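Putative Lipoprotein (Shewanella oneidensis, PDB 3U24) is of unknown function but binds zinc and calcium ions and belongs to the DUF885 family of the peptidase MA clan. Local coordinates at residues A[268-273]-A[523-528]; A[442-447]-A[529-534]. All coordinates share one frame; numbering follows the deposited sequence.

In the fold
Both interactions draw on helix 523-542: interaction 1 uses its first six residues, interaction 2 the next six. Both are buried, yet their chemistry differs. Interaction 1 is a polar reach between helices whose backbones stay well apart, with one tyrosine hydroxyl meeting one aspartate of helix 260-289. Interaction 2 is apolar, two tyrosines, an isoleucine and an arginine stem meeting between helices 435-451 and 523-542. The two also touch, since Arg529 of the second pair forms a salt bridge with Asp270 of the first, and Tyr528 packs on Val443. Asp272, on helix 260-289, carries a zinc ion, whereas helix 435-451 supplies Glu439 to a different zinc site.

Interaction 1. Residues A[268-273]-A[523-528]; sequences MVDKDR and SYYSGY. With ZN (zinc ion), chain L.
Tyr525 reaches from helix 523-542 to helix 260-289 to put its hydroxyl on Asp270, the nearest CA atoms, those of Asp270 and Tyr525, being 10.4 Å apart. Its CB points toward segment 268-273, and with CG anti to the backbone N (chi1 -179°) the ring carries the hydroxyl to the aspartate. Along the ring, Tyr525 CE1 lies 3.5 Å and CZ 3.3 Å from Asp270 OD2, the oxygen sitting at the ring edge in its plane. At the tip, Tyr525 OH donates to Asp270 OD2 at 2.4 Å, so short that the exact length is doubtful. Carboxylate and ring stand almost perpendicular, their planes 87° apart. Asp270 OD2 also forms a salt bridge with Arg529. The Arg529 charge and the tyrosine hydroxyl, both at OD2, would probably favour the charged form of this buried carboxylate. Two residues on, Asp272 binds a zinc ion through both carboxylate oxygens, with Asp272 OD2 2.3 Å from the metal. Helix 459-485 packs against the pair through Ile473 on Asp270 and through Val472 and Thr476 on Tyr525, while Leu263 and Ala267 of helix 260-289 also touch the tyrosine.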
loop_
_atom_site.group_PDB
_atom_site.type_symbol
_atom_site.label_atom_id
_atom_site.label_comp_id
_atom_site.label_asym_id
_atom_site.label_seq_id
_atom_site.Cartn_x
_atom_site.Cartn_y
_atom_site.Cartn_z
HETATM N N MSE A 268 17.200 13.298 -2.847
HETATM C CA MSE A 268 18.533 13.669 -2.291
HETATM C C MSE A 268 18.609 15.142 -1.960
HETATM O O MSE A 268 19.117 15.496 -0.916
HETATM C CB MSE A 268 19.670 13.296 -3.251
HETATM C CG MSE A 268 19.936 11.780 -3.373
HETATM SE SE MSE A 268 20.624 10.883 -1.763
HETATM C CE MSE A 268 22.534 11.397 -2.003
ATOM N N VAL A 269 18.118 16.004 -2.840
ATOM C CA VAL A 269 18.061 17.444 -2.564
ATOM C C VAL A 269 17.081 17.762 -1.406
ATOM O O VAL A 269 17.413 18.507 -0.489
ATOM C CB VAL A 269 17.745 18.259 -3.860
ATOM C CG1 VAL A 269 17.435 19.727 -3.542
ATOM C CG2 VAL A 269 18.924 18.156 -4.870
ATOM N N ASP A 270 15.898 17.168 -1.405
ATOM C CA ASP A 270 14.956 17.449 -0.331
ATOM C C ASP A 270 15.516 17.045 1.045
ATOM O O ASP A 270 15.328 17.754 2.022
ATOM C CB ASP A 270 13.582 16.778 -0.556
ATOM C CG ASP A 270 12.592 17.647 -1.312
ATOM O OD1 ASP A 270 12.669 18.915 -1.305
ATOM O OD2 ASP A 270 11.689 17.030 -1.924
ATOM N N LYS A 271 16.199 15.914 1.104
ATOM C CA LYS A 271 16.820 15.457 2.355
ATOM C C LYS A 271 17.712 16.539 2.920
ATOM O O LYS A 271 17.575 16.916 4.056
ATOM C CB LYS A 271 17.602 14.149 2.167
ATOM C CG LYS A 271 18.297 13.649 3.432
ATOM C CD LYS A 271 19.159 12.410 3.202
ATOM C CE LYS A 271 20.450 12.679 2.424
ATOM N NZ LYS A 271 21.578 13.288 3.184
ATOM N N ASP A 272 18.576 17.088 2.094
ATOM C CA ASP A 272 19.436 18.184 2.542
ATOM C C ASP A 272 18.676 19.435 2.983
ATOM O O ASP A 272 19.006 19.991 4.024
ATOM C CB ASP A 272 20.504 18.539 1.480
ATOM C CG ASP A 272 21.484 17.377 1.211
ATOM O OD1 ASP A 272 21.683 16.532 2.113
ATOM O OD2 ASP A 272 22.086 17.315 0.109
ATOM N N ARG A 273 17.693 19.863 2.201
ATOM C CA ARG A 273 16.902 21.051 2.540
ATOM C C ARG A 273 16.211 20.853 3.907
ATOM O O ARG A 273 16.291 21.718 4.787
ATOM C CB ARG A 273 15.850 21.363 1.432
ATOM C CG ARG A 273 14.772 22.409 1.818
ATOM C CD ARG A 273 13.576 22.594 0.842
ATOM N NE ARG A 273 12.644 21.443 0.794
ATOM C CZ ARG A 273 11.709 21.148 1.700
ATOM N NH1 ARG A 273 10.974 20.048 1.514
ATOM N NH2 ARG A 273 11.516 21.932 2.772
ATOM N N SER A 523 6.259 5.256 -3.349
ATOM C CA SER A 523 4.953 5.749 -3.755
ATOM C C SER A 523 4.583 7.015 -2.999
ATOM O O SER A 523 4.006 7.968 -3.573
ATOM C CB SER A 523 3.870 4.648 -3.644
ATOM O OG SER A 523 3.681 4.171 -2.327
ATOM N N TYR A 524 4.968 7.051 -1.729
ATOM C CA TYR A 524 4.597 8.155 -0.845
ATOM C C TYR A 524 5.200 9.456 -1.326
ATOM O O TYR A 524 4.485 10.465 -1.502
ATOM C CB TYR A 524 5.021 7.885 0.585
ATOM C CG TYR A 524 4.629 6.514 1.046
ATOM C CD1 TYR A 524 5.478 5.422 0.810
ATOM C CD2 TYR A 524 3.432 6.295 1.713
ATOM C CE1 TYR A 524 5.131 4.157 1.201
ATOM C CE2 TYR A 524 3.065 5.018 2.111
ATOM C CZ TYR A 524 3.913 3.967 1.864
ATOM O OH TYR A 524 3.605 2.696 2.231
ATOM N N TYR A 525 6.503 9.444 -1.566
ATOM C CA TYR A 525 7.194 10.661 -1.942
ATOM C C TYR A 525 6.860 11.064 -3.386
ATOM O O TYR A 525 6.767 12.236 -3.703
ATOM C CB TYR A 525 8.692 10.466 -1.802
ATOM C CG TYR A 525 9.503 11.666 -2.148
ATOM C CD1 TYR A 525 9.434 12.818 -1.393
ATOM C CD2 TYR A 525 10.374 11.635 -3.218
ATOM C CE1 TYR A 525 10.180 13.932 -1.714
ATOM C CE2 TYR A 525 11.162 12.721 -3.532
ATOM C CZ TYR A 525 11.064 13.856 -2.766
ATOM O OH TYR A 525 11.808 14.933 -3.142
ATOM N N SER A 526 6.752 10.073 -4.259
ATOM C CA SER A 526 6.466 10.341 -5.651
ATOM C C SER A 526 5.149 11.098 -5.827
ATOM O O SER A 526 5.126 12.151 -6.444
ATOM C CB SER A 526 6.437 9.052 -6.419
ATOM O OG SER A 526 6.020 9.330 -7.734
ATOM N N GLY A 527 4.090 10.633 -5.208
ATOM C CA GLY A 527 2.819 11.355 -5.304
ATOM C C GLY A 527 2.840 12.718 -4.636
ATOM O O GLY A 527 2.346 13.693 -5.195
ATOM N N TYR A 528 3.435 12.791 -3.438
ATOM C CA TYR A 528 3.634 14.059 -2.770
ATOM C C TYR A 528 4.362 15.098 -3.641
ATOM O O TYR A 528 3.920 16.249 -3.774
ATOM C CB TYR A 528 4.387 13.828 -1.476
ATOM C CG TYR A 528 5.026 15.053 -0.878
ATOM C CD1 TYR A 528 4.255 16.127 -0.440
ATOM C CD2 TYR A 528 6.403 15.118 -0.708
ATOM C CE1 TYR A 528 4.843 17.240 0.146
ATOM C CE2 TYR A 528 7.000 16.230 -0.151
ATOM C CZ TYR A 528 6.223 17.285 0.271
ATOM O OH TYR A 528 6.845 18.375 0.816
HETATM ZN ZN ZN L . 23.303 15.366 0.455
HETATM O O HOH W 1 23.715 15.176 2.256
HETATM O O HOH W 2 24.075 14.131 -1.299
HETATM O O HOH W 3 21.991 14.264 0.407
#

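Interaction 2. Residues A[442-447]-A[529-534]; sequences AVYTER and REIYDF
An apolar helix-helix contact joins Tyr444 and Arg447 of helix 435-451 to Ile531 and Tyr532 of helix 523-542, in a largely buried part of the fold, the Tyr444 side chain about 11 Å from a bound zinc ion at the nearest atoms. The segment axes approach to 9.3 Å with their directions 51° apart, and these side chains meet between the two helices. Ile531 lays its CG2 methyl over one face of the Tyr444 ring in a CH-pi contact, 4.0 Å from CG2 to the ring centroid and displaced toward the rim, where CG is the nearest ring atom. With CG1 beside the backbone N of Ile531 (chi1 -66°), CG2 is anti to it and reaches the ring. Tyr532 comes to the edge of the same ring, its CD2 lying 4.0 Å from Tyr444 CD1, and the two side chains cross at about a right angle. Farther along its own ring, Tyr532 CE2 rests 3.7 Å from Arg447 CG, so the aliphatic stem of the arginine does the touching while its NE bonds to Tyr465. The Tyr444 hydroxyl is hydrogen-bonded to His552 and Arg535. An alanine in place of Tyr444 would remove the ring, and the Ile531 methyl and the Tyr532 ring would probably be left facing a gap, with His552 and Arg535 losing their shared hydroxyl partner. The hydroxyl of Tyr532 is held by Glu451. Around the pair, helix 459-485 packs on Arg447 through Trp462 and Tyr466, helix 563-571 meets Ile531 through Val563, and helix 401-409 lies against Ala442 and Val443 through the zinc ligand His408.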
loop_
_atom_site.group_PDB
_atom_site.type_symbol
_atom_site.label_atom_id
_atom_site.label_comp_id
_atom_site.label_asym_id
_atom_site.label_seq_id
_atom_site.Cartn_x
_atom_site.Cartn_y
_atom_site.Cartn_z
ATOM N N ALA A 442 -2.245 12.388 0.846
ATOM C CA ALA A 442 -2.231 12.418 2.293
ATOM C C ALA A 442 -0.969 13.087 2.794
ATOM O O ALA A 442 -1.064 13.905 3.690
ATOM C CB ALA A 442 -2.379 11.028 2.886
ATOM N N VAL A 443 0.189 12.778 2.204
ATOM C CA VAL A 443 1.479 13.449 2.569
ATOM C C VAL A 443 1.470 14.952 2.275
ATOM O O VAL A 443 1.877 15.779 3.094
ATOM C CB VAL A 443 2.668 12.745 1.889
ATOM C CG1 VAL A 443 4.035 13.392 2.224
ATOM C CG2 VAL A 443 2.645 11.249 2.258
ATOM N N TYR A 444 0.933 15.306 1.118
ATOM C CA TYR A 444 0.764 16.720 0.716
ATOM C C TYR A 444 -0.053 17.464 1.757
ATOM O O TYR A 444 0.326 18.577 2.185
ATOM C CB TYR A 444 0.148 16.820 -0.672
ATOM C CG TYR A 444 -0.435 18.164 -0.964
ATOM C CD1 TYR A 444 0.370 19.222 -1.352
ATOM C CD2 TYR A 444 -1.788 18.409 -0.777
ATOM C CE1 TYR A 444 -0.189 20.471 -1.597
ATOM C CE2 TYR A 444 -2.322 19.643 -0.999
ATOM C CZ TYR A 444 -1.521 20.677 -1.402
ATOM O OH TYR A 444 -2.089 21.923 -1.630
ATOM N N THR A 445 -1.116 16.846 2.270
ATOM C CA THR A 445 -1.955 17.606 3.212
ATOM C C THR A 445 -1.242 18.008 4.503
ATOM O O THR A 445 -1.525 19.061 5.076
ATOM C CB THR A 445 -3.296 16.931 3.544
ATOM O OG1 THR A 445 -3.053 15.697 4.215
ATOM C CG2 THR A 445 -4.137 16.756 2.297
ATOM N N GLU A 446 -0.295 17.193 4.935
ATOM C CA GLU A 446 0.480 17.521 6.110
ATOM C C GLU A 446 1.231 18.860 5.898
ATOM O O GLU A 446 1.163 19.781 6.717
ATOM C CB GLU A 446 1.466 16.394 6.434
ATOM C CG GLU A 446 0.861 14.996 6.439
ATOM C CD GLU A 446 1.902 13.879 6.353
ATOM O OE1 GLU A 446 3.108 14.190 6.262
ATOM O OE2 GLU A 446 1.517 12.687 6.370
ATOM N N ARG A 447 1.900 18.971 4.769
ATOM C CA ARG A 447 2.667 20.153 4.472
ATOM C C ARG A 447 1.759 21.370 4.276
ATOM O O ARG A 447 1.972 22.436 4.870
ATOM C CB ARG A 447 3.556 19.862 3.262
ATOM C CG ARG A 447 4.165 21.049 2.553
ATOM C CD ARG A 447 5.282 21.707 3.295
ATOM N NE ARG A 447 6.429 20.799 3.382
ATOM C CZ ARG A 447 7.704 21.165 3.588
ATOM N NH1 ARG A 447 8.043 22.465 3.728
ATOM N NH2 ARG A 447 8.631 20.199 3.641
ATOM N N ARG A 529 5.454 14.693 -4.254
ATOM C CA ARG A 529 6.289 15.619 -5.018
ATOM C C ARG A 529 5.529 16.079 -6.240
ATOM O O ARG A 529 5.521 17.269 -6.551
ATOM C CB ARG A 529 7.621 14.956 -5.422
ATOM C CG ARG A 529 8.791 15.909 -5.690
ATOM C CD ARG A 529 9.173 16.803 -4.497
ATOM N NE ARG A 529 8.789 18.198 -4.712
ATOM C CZ ARG A 529 8.898 19.183 -3.810
ATOM N NH1 ARG A 529 9.417 18.988 -2.593
ATOM N NH2 ARG A 529 8.494 20.400 -4.143
ATOM N N GLU A 530 4.860 15.144 -6.934
ATOM C CA GLU A 530 4.096 15.541 -8.136
ATOM C C GLU A 530 2.937 16.471 -7.810
ATOM O O GLU A 530 2.683 17.381 -8.554
ATOM C CB GLU A 530 3.583 14.337 -8.942
ATOM C CG GLU A 530 4.613 13.647 -9.814
ATOM C CD GLU A 530 3.969 12.666 -10.794
ATOM O OE1 GLU A 530 3.585 11.565 -10.370
ATOM O OE2 GLU A 530 3.797 13.001 -11.980
ATOM N N ILE A 531 2.234 16.233 -6.712
ATOM C CA ILE A 531 1.097 17.070 -6.303
ATOM C C ILE A 531 1.545 18.489 -5.902
ATOM O O ILE A 531 0.982 19.499 -6.395
ATOM C CB ILE A 531 0.267 16.426 -5.161
ATOM C CG1 ILE A 531 -0.411 15.144 -5.650
ATOM C CG2 ILE A 531 -0.800 17.387 -4.644
ATOM C CD1 ILE A 531 -1.043 14.307 -4.540
ATOM N N TYR A 532 2.561 18.578 -5.052
ATOM C CA TYR A 532 3.110 19.876 -4.642
ATOM C C TYR A 532 3.670 20.639 -5.838
ATOM O O TYR A 532 3.359 21.813 -6.005
ATOM C CB TYR A 532 4.209 19.725 -3.565
ATOM C CG TYR A 532 4.484 20.999 -2.816
ATOM C CD1 TYR A 532 5.384 21.950 -3.308
ATOM C CD2 TYR A 532 3.836 21.277 -1.604
ATOM C CE1 TYR A 532 5.643 23.136 -2.606
ATOM C CE2 TYR A 532 4.056 22.480 -0.900
ATOM C CZ TYR A 532 4.951 23.417 -1.414
ATOM O OH TYR A 532 5.185 24.601 -0.715
ATOM N N ASP A 533 4.491 20.000 -6.660
ATOM C CA ASP A 533 5.018 20.679 -7.868
ATOM C C ASP A 533 3.881 21.069 -8.833
ATOM O O ASP A 533 3.881 22.152 -9.350
ATOM C CB ASP A 533 6.040 19.829 -8.616
ATOM C CG ASP A 533 7.311 19.554 -7.791
ATOM O OD1 ASP A 533 7.581 20.310 -6.798
ATOM O OD2 ASP A 533 8.032 18.564 -8.159
ATOM N N PHE A 534 2.907 20.198 -9.056
ATOM C CA PHE A 534 1.758 20.612 -9.856
ATOM C C PHE A 534 1.039 21.808 -9.240
ATOM O O PHE A 534 0.663 22.711 -9.946
ATOM C CB PHE A 534 0.762 19.470 -10.081
ATOM C CG PHE A 534 -0.503 19.890 -10.796
ATOM C CD1 PHE A 534 -0.444 20.693 -11.938
ATOM C CD2 PHE A 534 -1.729 19.467 -10.346
ATOM C CE1 PHE A 534 -1.595 21.077 -12.591
ATOM C CE2 PHE A 534 -2.883 19.824 -11.003
ATOM C CZ PHE A 534 -2.832 20.656 -12.106
#